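Local coordinates for protein Ispd/ispf bifunctional enzyme (Campylobacter jejuni, PDB 1W55) that makes 4-diphosphocytidyl-2-C-methyl-D-erythritol from CTP and methylerythritol phosphate, and cyclises its 2-phosphate to methylerythritol 2,4-cyclodiphosphate with release of CMP in isoprenoid biosynthesis, at residues A[224-227]-A[232-235]. Residues are numbered along the deposited sequence; the frame is centred on the assembly and turned at random.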
loop_
_atom_site.group_PDB
_atom_site.type_symbol
_atom_site.label_atom_id
_atom_site.label_comp_id
_atom_site.label_asym_id
_atom_site.label_seq_id
_atom_site.Cartn_x
_atom_site.Cartn_y
_atom_site.Cartn_z
ATOM N N ASN A 224 46.540 -33.161 -32.606
ATOM C CA ASN A 224 46.109 -32.967 -33.982
ATOM C C ASN A 224 44.623 -33.254 -34.150
ATOM O O ASN A 224 44.227 -34.332 -34.599
ATOM C CB ASN A 224 46.944 -33.823 -34.944
ATOM C CG ASN A 224 46.733 -33.445 -36.418
ATOM O OD1 ASN A 224 47.509 -33.854 -37.286
ATOM N ND2 ASN A 224 45.681 -32.674 -36.704
ATOM N N ARG A 225 43.807 -32.269 -33.797
ATOM C CA ARG A 225 42.356 -32.365 -33.936
ATOM C C ARG A 225 41.785 -30.956 -33.934
ATOM O O ARG A 225 42.508 -30.005 -33.646
ATOM C CB ARG A 225 41.740 -33.214 -32.813
ATOM C CG ARG A 225 41.884 -32.639 -31.416
ATOM C CD ARG A 225 40.956 -33.285 -30.423
ATOM N NE ARG A 225 41.322 -33.008 -29.035
ATOM C CZ ARG A 225 40.722 -33.562 -27.989
ATOM N NH1 ARG A 225 39.734 -34.423 -28.173
ATOM N NH2 ARG A 225 41.112 -33.268 -26.757
ATOM N N PRO A 226 40.509 -30.807 -34.281
ATOM C CA PRO A 226 39.855 -29.497 -34.239
ATOM C C PRO A 226 39.924 -28.845 -32.857
ATOM O O PRO A 226 39.796 -29.511 -31.820
ATOM C CB PRO A 226 38.404 -29.820 -34.614
ATOM C CG PRO A 226 38.512 -31.077 -35.462
ATOM C CD PRO A 226 39.606 -31.862 -34.792
ATOM N N LEU A 227 40.169 -27.540 -32.869
ATOM C CA LEU A 227 40.082 -26.719 -31.688
ATOM C C LEU A 227 38.629 -26.302 -31.544
ATOM O O LEU A 227 38.097 -25.572 -32.381
ATOM C CB LEU A 227 40.993 -25.492 -31.820
ATOM C CG LEU A 227 41.006 -24.545 -30.622
ATOM C CD1 LEU A 227 41.375 -25.301 -29.348
ATOM C CD2 LEU A 227 41.949 -23.360 -30.869
ATOM N N VAL A 232 32.417 -24.494 -30.674
ATOM C CA VAL A 232 32.582 -23.869 -31.979
ATOM C C VAL A 232 33.981 -24.182 -32.512
ATOM O O VAL A 232 34.975 -24.017 -31.796
ATOM C CB VAL A 232 32.393 -22.331 -31.872
ATOM C CG1 VAL A 232 32.757 -21.625 -33.199
ATOM C CG2 VAL A 232 30.955 -21.987 -31.429
ATOM N N GLN A 233 34.072 -24.637 -33.763
ATOM C CA GLN A 233 35.381 -24.970 -34.323
ATOM C C GLN A 233 36.169 -23.713 -34.665
ATOM O O GLN A 233 35.730 -22.887 -35.473
ATOM C CB GLN A 233 35.278 -25.895 -35.539
ATOM C CG GLN A 233 36.646 -26.462 -35.941
ATOM C CD GLN A 233 36.583 -27.392 -37.127
ATOM O OE1 GLN A 233 36.999 -27.026 -38.230
ATOM N NE2 GLN A 233 36.070 -28.596 -36.912
ATOM N N ILE A 234 37.333 -23.579 -34.039
ATOM C CA ILE A 234 38.178 -22.393 -34.185
ATOM C C ILE A 234 39.271 -22.646 -35.228
ATOM O O ILE A 234 39.637 -21.765 -36.008
ATOM C CB ILE A 234 38.837 -22.042 -32.814
ATOM C CG1 ILE A 234 37.792 -21.950 -31.683
ATOM C CG2 ILE A 234 39.678 -20.780 -32.913
ATOM C CD1 ILE A 234 36.516 -21.169 -32.014
ATOM N N HIS A 235 39.796 -23.866 -35.203
ATOM C CA HIS A 235 40.915 -24.264 -36.029
ATOM C C HIS A 235 40.777 -25.754 -36.305
ATOM O O HIS A 235 40.368 -26.501 -35.407
ATOM C CB HIS A 235 42.240 -23.980 -35.326
ATOM C CG HIS A 235 43.399 -23.891 -36.264
ATOM N ND1 HIS A 235 44.095 -25.002 -36.693
ATOM C CD2 HIS A 235 43.968 -22.827 -36.883
ATOM C CE1 HIS A 235 45.048 -24.628 -37.528
ATOM N NE2 HIS A 235 44.996 -23.312 -37.658
#
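L227 is joined to two successive residues of strand 232-235 by its backbone. Its N donates to H235 O at 2.7 Å, and its O accepts from I234 N with an almost straight N-H...O. With one residue facing two, and I234 in a nearly helical conformation (phi -97°, psi -39°), this is a classic beta bulge. Weaker CA-H...O contacts flank the bonds: P226 CA approaches H235 O at 3.3 Å, and Q233 CA lies close to L227 O. P226, lacking an N-H, still contributes this polarised CA-H.

Apolar packing joins L227 to I234. L227, with CG anti to its backbone N (chi1 -179°), places CD2 3.9 Å from I234 CB; two branched aliphatic residues suit this buried spot. Separately, toward solvent, the extended chain of Q233 makes van der Waals contact with P226 CB through CG, CD and the amide NE2, the last at 3.5 Å.

H235 ND1 accepts from the backbone N of T237 and M238, and R225 binds the carbonyls of L240 and S244. The L227 bonds lie at the open end of the two-stranded hairpin 227-229/232-235, which follows strand 210-224: L227 and I234 pack on P312, which probably lines the site for the cyclisation substrate, while V232 touches helix 318-329.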